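Local atomic coordinates of TarM (Staphylococcus aureus subsp. aureus 21178, PDB entry 4X7R), a protein that belongs to the GT-B class of glycosyltransferases, with two Rossmann-like domains facing each other across a cleft that holds the bound ligands. Residues I299-K307 with T480-L490. The protein carries 1 engineered substitution. Sequence-based numbering, arbitrary orientation.
Sequences IFTISNFVK and TESILEKWLNL. With 3YW ((2S)-2,3-dihydroxypropyl 2-acetamido-2-deoxy-alpha-D-glucopyranoside), chain F.
Ile302, in the loop that follows the edge strand 299-301, packs against the helix 480-490. Both of its branches meet the Trp487 indole: CD1 sits over the face of the five-membered ring, 3.9 Å from the centroid, and CG2 touches NE1. CD1 also meets Leu490 CD1 tip to tip, and CG2 lies against Ile483 CG2 at 3.7 Å. With CG1 anti to the carbonyl carbon (chi1 -51°), the two branches reach these neighbours together.

Two phenyl rings each take a methyl over one face as a CH-pi contact. Leu490 CD2 stands almost exactly over the centre of Phe300, 3.7 Å from its centroid and 4° off the normal. Ile483 CG2 does the same for Phe305 at 3.6 Å, while Thr480 O comes to the edge of that ring near CE1. Phe305 and the Trp487 five-membered ring are tilted by only 20° but slid apart, so they hardly overlap.

Water carries the polar links. One molecule accepts from Trp487 NE1 at 2.6 Å, in the indole plane, and donates to Ser303 O. The extended Lys486 chain runs past Ile302 in the opposite direction, and its NZ reaches Thr301 O and Ser303 N through two more waters.

Asn304 turns away from the helix, and its amide group makes weak hydrogen bonds with O6 of 3YW; Gln405 OE1 receives its backbone N-H. The C-terminal helix packs on the edge strand 299-301 and on the start of the linker that leaves it, the C-terminal return to the N-terminal domain characteristic of GT-B glycosyltransferases.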
ATOM      1  N   ILE A 299     -13.180  13.814  15.884  1.00 34.52           N
ATOM      2  CA  ILE A 299     -13.241  12.477  15.301  1.00 33.08           C
ATOM      3  C   ILE A 299     -14.532  12.391  14.497  1.00 38.07           C
ATOM      4  O   ILE A 299     -15.611  12.640  15.030  1.00 39.37           O
ATOM      5  CB  ILE A 299     -13.158  11.362  16.399  1.00 35.38           C
ATOM      6  CG1 ILE A 299     -12.035  11.632  17.443  1.00 37.06           C
ATOM      7  CG2 ILE A 299     -13.068   9.964  15.774  1.00 33.04           C
ATOM      8  CD1 ILE A 299     -10.491  11.692  16.907  1.00 37.91           C
ATOM      9  N   PHE A 300     -14.423  12.055  13.229  1.00 32.23           N
ATOM     10  CA  PHE A 300     -15.579  12.001  12.353  1.00 30.99           C
ATOM     11  C   PHE A 300     -15.644  10.667  11.656  1.00 33.40           C
ATOM     12  O   PHE A 300     -14.606  10.111  11.315  1.00 33.98           O
ATOM     13  CB  PHE A 300     -15.504  13.158  11.314  1.00 32.31           C
ATOM     14  CG  PHE A 300     -15.375  14.529  11.943  1.00 34.62           C
ATOM     15  CD1 PHE A 300     -16.478  15.155  12.523  1.00 38.08           C
ATOM     16  CD2 PHE A 300     -14.143  15.184  11.985  1.00 36.79           C
ATOM     17  CE1 PHE A 300     -16.357  16.425  13.099  1.00 40.26           C
ATOM     18  CE2 PHE A 300     -14.023  16.454  12.557  1.00 39.23           C
ATOM     19  CZ  PHE A 300     -15.124  17.061  13.121  1.00 39.18           C
ATOM     20  N   THR A 301     -16.852  10.114  11.510  1.00 30.10           N
ATOM     21  CA  THR A 301     -17.023   8.858  10.809  1.00 29.36           C
ATOM     22  C   THR A 301     -17.343   9.162   9.364  1.00 34.21           C
ATOM     23  O   THR A 301     -18.296   9.893   9.083  1.00 32.69           O
ATOM     24  CB  THR A 301     -18.135   8.002  11.427  1.00 38.27           C
ATOM     25  OG1 THR A 301     -17.736   7.584  12.732  1.00 36.70           O
ATOM     26  CG2 THR A 301     -18.472   6.775  10.564  1.00 31.48           C
ATOM     27  N   ILE A 302     -16.523   8.650   8.447  1.00 31.02           N
ATOM     28  CA  ILE A 302     -16.817   8.753   7.018  1.00 31.18           C
ATOM     29  C   ILE A 302     -16.399   7.413   6.425  1.00 35.00           C
ATOM     30  O   ILE A 302     -15.224   7.102   6.434  1.00 34.80           O
ATOM     31  CB  ILE A 302     -16.163   9.970   6.257  1.00 33.61           C
ATOM     32  CG1 ILE A 302     -16.402  11.316   6.946  1.00 32.56           C
ATOM     33  CG2 ILE A 302     -16.644  10.017   4.787  1.00 34.76           C
ATOM     34  CD1 ILE A 302     -15.747  12.524   6.234  1.00 32.64           C
ATOM     35  N   SER A 303     -17.335   6.638   5.914  1.00 32.02           N
ATOM     36  CA  SER A 303     -17.071   5.355   5.247  1.00 31.99           C
ATOM     37  C   SER A 303     -16.177   5.570   4.025  1.00 35.72           C
ATOM     38  O   SER A 303     -16.212   6.644   3.419  1.00 34.02           O
ATOM     39  CB  SER A 303     -18.385   4.770   4.717  1.00 35.12           C
ATOM     40  OG  SER A 303     -18.176   3.647   3.870  1.00 35.12           O
ATOM     41  N   ASN A 304     -15.466   4.510   3.605  1.00 31.84           N
ATOM     42  CA  ASN A 304     -14.756   4.549   2.327  1.00 32.17           C
ATOM     43  C   ASN A 304     -15.841   4.666   1.267  1.00 35.39           C
ATOM     44  O   ASN A 304     -16.952   4.126   1.455  1.00 33.74           O
ATOM     45  CB  ASN A 304     -14.063   3.213   2.044  1.00 33.83           C
ATOM     46  CG  ASN A 304     -12.749   3.042   2.728  1.00 47.04           C
ATOM     47  OD1 ASN A 304     -11.895   3.921   2.664  1.00 32.30           O
ATOM     48  ND2 ASN A 304     -12.589   1.922   3.430  1.00 35.99           N
ATOM     49  N   PHE A 305     -15.515   5.320   0.129  1.00 33.86           N
ATOM     50  CA  PHE A 305     -16.436   5.368  -0.992  1.00 34.26           C
ATOM     51  C   PHE A 305     -16.535   3.940  -1.527  1.00 43.86           C
ATOM     52  O   PHE A 305     -15.566   3.178  -1.443  1.00 43.47           O
ATOM     53  CB  PHE A 305     -15.903   6.278  -2.098  1.00 35.18           C
ATOM     54  CG  PHE A 305     -16.168   7.756  -1.929  1.00 35.12           C
ATOM     55  CD1 PHE A 305     -17.437   8.288  -2.169  1.00 37.45           C
ATOM     56  CD2 PHE A 305     -15.141   8.623  -1.556  1.00 33.19           C
ATOM     57  CE1 PHE A 305     -17.664   9.670  -2.077  1.00 37.39           C
ATOM     58  CE2 PHE A 305     -15.371  10.001  -1.457  1.00 35.49           C
ATOM     59  CZ  PHE A 305     -16.630  10.516  -1.736  1.00 33.68           C
ATOM     60  N   VAL A 306     -17.683   3.583  -2.076  1.00 46.71           N
ATOM     61  CA  VAL A 306     -17.915   2.252  -2.618  1.00 50.54           C
ATOM     62  C   VAL A 306     -18.220   2.327  -4.120  1.00 57.71           C
ATOM     63  O   VAL A 306     -18.972   3.202  -4.568  1.00 57.74           O
ATOM     64  CB  VAL A 306     -18.974   1.454  -1.781  1.00 56.84           C
ATOM     65  CG1 VAL A 306     -20.395   1.925  -2.041  1.00 57.59           C
ATOM     66  CG2 VAL A 306     -18.881  -0.014  -2.062  1.00 57.97           C
ATOM     67  N   LYS A 307     -17.577   1.454  -4.899  1.00 56.09           N
ATOM     68  CA  LYS A 307     -17.770   1.420  -6.344  1.00 56.42           C
ATOM     69  C   LYS A 307     -18.778   0.343  -6.665  1.00 58.95           C
ATOM     70  O   LYS A 307     -18.468  -0.842  -6.564  1.00 58.04           O
ATOM     71  CB  LYS A 307     -16.437   1.191  -7.081  1.00 59.20           C
ATOM     72  CG  LYS A 307     -16.529   1.396  -8.597  1.00 77.57           C
ATOM     73  CD  LYS A 307     -15.267   0.905  -9.327  1.00 95.06           C
ATOM     74  CE  LYS A 307     -14.113   1.888  -9.465  1.00113.96           C
ATOM     75  NZ  LYS A 307     -14.457   3.041 -10.346  1.00124.91           N
ATOM     76  N   THR A 480     -22.660   7.232  -2.593  1.00 37.33           N
ATOM     77  CA  THR A 480     -21.568   8.144  -2.946  1.00 37.32           C
ATOM     78  C   THR A 480     -21.950   9.564  -2.514  1.00 41.52           C
ATOM     79  O   THR A 480     -21.096  10.305  -2.011  1.00 38.81           O
ATOM     80  CB  THR A 480     -21.353   8.067  -4.457  1.00 39.73           C
ATOM     81  OG1 THR A 480     -20.862   6.757  -4.738  1.00 46.68           O
ATOM     82  CG2 THR A 480     -20.373   9.090  -4.963  1.00 38.07           C
ATOM     83  N   GLU A 481     -23.266   9.902  -2.652  1.00 38.69           N
ATOM     84  CA  GLU A 481     -23.809  11.223  -2.308  1.00 38.64           C
ATOM     85  C   GLU A 481     -23.656  11.538  -0.845  1.00 38.30           C
ATOM     86  O   GLU A 481     -23.166  12.621  -0.527  1.00 35.88           O
ATOM     87  CB  GLU A 481     -25.288  11.391  -2.724  1.00 41.32           C
ATOM     88  CG  GLU A 481     -25.526  11.350  -4.223  1.00 55.86           C
ATOM     89  CD  GLU A 481     -25.840   9.987  -4.819  1.00 77.96           C
ATOM     90  OE1 GLU A 481     -25.590   8.947  -4.161  1.00 51.53           O
ATOM     91  OE2 GLU A 481     -26.370   9.967  -5.953  1.00 78.87           O
ATOM     92  N   SER A 482     -24.045  10.605   0.046  1.00 35.01           N
ATOM     93  CA  SER A 482     -23.947  10.858   1.478  1.00 35.68           C
ATOM     94  C   SER A 482     -22.470  10.988   1.926  1.00 40.20           C
ATOM     95  O   SER A 482     -22.173  11.816   2.783  1.00 40.17           O
ATOM     96  CB  SER A 482     -24.648   9.773   2.279  1.00 38.45           C
ATOM     97  OG  SER A 482     -24.057   8.510   2.015  1.00 47.18           O
ATOM     98  N   ILE A 483     -21.572  10.154   1.361  1.00 36.58           N
ATOM     99  CA  ILE A 483     -20.143  10.133   1.691  1.00 35.17           C
ATOM    100  C   ILE A 483     -19.491  11.418   1.242  1.00 37.51           C
ATOM    101  O   ILE A 483     -18.819  12.067   2.039  1.00 38.06           O
ATOM    102  CB  ILE A 483     -19.430   8.826   1.222  1.00 36.92           C
ATOM    103  CG1 ILE A 483     -20.001   7.615   2.011  1.00 35.12           C
ATOM    104  CG2 ILE A 483     -17.905   8.934   1.428  1.00 36.88           C
ATOM    105  CD1 ILE A 483     -19.799   6.216   1.367  1.00 41.42           C
ATOM    106  N   LEU A 484     -19.754  11.834  -0.014  1.00 34.87           N
ATOM    107  CA  LEU A 484     -19.247  13.096  -0.544  1.00 34.04           C
ATOM    108  C   LEU A 484     -19.784  14.286   0.264  1.00 36.43           C
ATOM    109  O   LEU A 484     -19.024  15.171   0.583  1.00 37.10           O
ATOM    110  CB  LEU A 484     -19.641  13.226  -2.010  1.00 34.91           C
ATOM    111  CG  LEU A 484     -19.283  14.506  -2.705  1.00 38.97           C
ATOM    112  CD1 LEU A 484     -17.709  14.659  -2.867  1.00 38.26           C
ATOM    113  CD2 LEU A 484     -20.017  14.597  -4.013  1.00 40.31           C
ATOM    114  N   GLU A 485     -21.057  14.285   0.643  1.00 34.20           N
ATOM    115  CA  GLU A 485     -21.616  15.362   1.477  1.00 34.86           C
ATOM    116  C   GLU A 485     -20.967  15.417   2.864  1.00 37.74           C
ATOM    117  O   GLU A 485     -20.806  16.505   3.390  1.00 39.22           O
ATOM    118  CB  GLU A 485     -23.125  15.229   1.600  1.00 36.00           C
ATOM    119  CG  GLU A 485     -23.859  15.618   0.325  1.00 35.42           C
ATOM    120  CD  GLU A 485     -25.237  14.976   0.234  1.00 51.96           C
ATOM    121  OE1 GLU A 485     -25.807  14.621   1.292  1.00 43.93           O
ATOM    122  OE2 GLU A 485     -25.736  14.797  -0.901  1.00 53.23           O
ATOM    123  N   LYS A 486     -20.570  14.251   3.437  1.00 30.49           N
ATOM    124  CA  LYS A 486     -19.859  14.187   4.709  1.00 30.69           C
ATOM    125  C   LYS A 486     -18.511  14.878   4.635  1.00 35.51           C
ATOM    126  O   LYS A 486     -18.168  15.613   5.562  1.00 37.51           O
ATOM    127  CB  LYS A 486     -19.707  12.744   5.219  1.00 32.50           C
ATOM    128  CG  LYS A 486     -21.002  12.276   5.899  1.00 30.52           C
ATOM    129  CD  LYS A 486     -21.004  10.764   6.066  1.00 29.20           C
ATOM    130  CE  LYS A 486     -22.339  10.316   6.642  1.00 36.90           C
ATOM    131  NZ  LYS A 486     -22.195   9.004   7.306  1.00 41.01           N
ATOM    132  N   TRP A 487     -17.759  14.656   3.543  1.00 31.37           N
ATOM    133  CA  TRP A 487     -16.468  15.296   3.305  1.00 32.02           C
ATOM    134  C   TRP A 487     -16.653  16.792   3.089  1.00 37.53           C
ATOM    135  O   TRP A 487     -15.893  17.573   3.661  1.00 37.53           O
ATOM    136  CB  TRP A 487     -15.766  14.691   2.061  1.00 30.88           C
ATOM    137  CG  TRP A 487     -15.035  13.401   2.335  1.00 30.99           C
ATOM    138  CD1 TRP A 487     -15.351  12.159   1.858  1.00 33.14           C
ATOM    139  CD2 TRP A 487     -13.826  13.244   3.108  1.00 30.30           C
ATOM    140  NE1 TRP A 487     -14.425  11.236   2.298  1.00 32.14           N
ATOM    141  CE2 TRP A 487     -13.475  11.878   3.062  1.00 34.45           C
ATOM    142  CE3 TRP A 487     -13.025  14.124   3.851  1.00 31.61           C
ATOM    143  CZ2 TRP A 487     -12.311  11.385   3.680  1.00 33.43           C
ATOM    144  CZ3 TRP A 487     -11.887  13.636   4.478  1.00 33.59           C
ATOM    145  CH2 TRP A 487     -11.538  12.283   4.389  1.00 33.77           C
ATOM    146  N   LEU A 488     -17.625  17.186   2.239  1.00 35.50           N
ATOM    147  CA  LEU A 488     -17.948  18.595   1.914  1.00 37.33           C
ATOM    148  C   LEU A 488     -18.376  19.400   3.156  1.00 41.92           C
ATOM    149  O   LEU A 488     -17.991  20.555   3.295  1.00 43.33           O
ATOM    150  CB  LEU A 488     -18.993  18.700   0.770  1.00 37.50           C
ATOM    151  CG  LEU A 488     -18.473  18.323  -0.630  1.00 43.36           C
ATOM    152  CD1 LEU A 488     -19.543  18.539  -1.699  1.00 45.19           C
ATOM    153  CD2 LEU A 488     -17.267  19.179  -1.033  1.00 45.12           C
ATOM    154  N   ASN A 489     -19.104  18.762   4.074  1.00 38.26           N
ATOM    155  CA  ASN A 489     -19.516  19.335   5.356  1.00 39.59           C
ATOM    156  C   ASN A 489     -18.276  19.822   6.166  1.00 45.44           C
ATOM    157  O   ASN A 489     -18.306  20.920   6.716  1.00 48.16           O
ATOM    158  CB  ASN A 489     -20.304  18.291   6.152  1.00 37.79           C
ATOM    159  CG  ASN A 489     -20.812  18.793   7.480  1.00 55.52           C
ATOM    160  OD1 ASN A 489     -21.458  19.837   7.570  1.00 46.00           O
ATOM    161  ND2 ASN A 489     -20.481  18.079   8.538  1.00 50.68           N
ATOM    162  N   LEU A 490     -17.188  19.026   6.184  1.00 39.40           N
ATOM    163  CA  LEU A 490     -15.910  19.363   6.843  1.00 38.22           C
ATOM    164  C   LEU A 490     -15.144  20.443   6.089  1.00 43.49           C
ATOM    165  O   LEU A 490     -14.685  21.406   6.709  1.00 43.80           O
ATOM    166  CB  LEU A 490     -15.009  18.119   7.006  1.00 36.29           C
ATOM    167  CG  LEU A 490     -15.539  17.014   7.892  1.00 39.63           C
ATOM    168  CD1 LEU A 490     -14.571  15.830   7.923  1.00 37.51           C
ATOM    169  CD2 LEU A 490     -15.842  17.526   9.327  1.00 41.95           C
TER
HETATM  170  O3A 3YW F 503      -1.861  -0.190   7.386  0.75 57.69           O
HETATM  171  C4A 3YW F 503      -4.722  -0.292   4.967  0.75 53.29           C
HETATM  172  C5A 3YW F 503      -3.690  -0.791   5.950  0.75 54.48           C
HETATM  173  O5  3YW F 503      -7.718   0.389   4.830  0.75 49.54           O
HETATM  174  C6A 3YW F 503      -2.871   0.333   6.536  0.75 55.48           C
HETATM  175  C5  3YW F 503      -8.848  -0.115   4.104  0.75 42.66           C
HETATM  176  C6  3YW F 503      -9.379   1.036   3.285  0.75 38.95           C
HETATM  177  C4  3YW F 503      -9.844  -0.703   5.102  0.75 41.85           C
HETATM  178  O6  3YW F 503      -9.759   2.137   4.097  0.75 36.01           O
HETATM  179  C3  3YW F 503      -9.204  -1.924   5.753  0.75 44.50           C
HETATM  180  O4  3YW F 503     -11.031  -1.107   4.429  0.75 37.23           O
HETATM  181  O3  3YW F 503     -10.067  -2.517   6.723  0.75 39.03           O
HETATM  182  O7  3YW F 503      -7.227  -2.666   8.862  0.75 55.73           O
HETATM  183  C7  3YW F 503      -6.894  -3.287   7.858  0.75 54.03           C
HETATM  184  C8  3YW F 503      -6.242  -4.635   7.937  0.75 53.39           C
HETATM  185  N2  3YW F 503      -7.099  -2.809   6.629  0.75 51.74           N
HETATM  186  C2  3YW F 503      -7.843  -1.588   6.364  0.75 48.39           C
HETATM  187  C1  3YW F 503      -6.987  -0.583   5.571  0.75 51.40           C
HETATM  188  O1  3YW F 503      -5.888  -1.115   4.888  0.75 51.03           O
HETATM  189  O2  3YW F 503      -2.833  -1.720   5.287  0.75 55.13           O
HETATM  190  O   HOH W   1     -20.914   9.438   9.533  1.00 38.60           O
HETATM  191  O   HOH W   2     -14.455   8.640   2.160  1.00 32.14           O
HETATM  192  O   HOH W   3     -20.315   7.342   6.082  1.00 34.35           O
HETATM  193  O   HOH W   4     -19.790   5.251  -2.070  1.00 29.83           O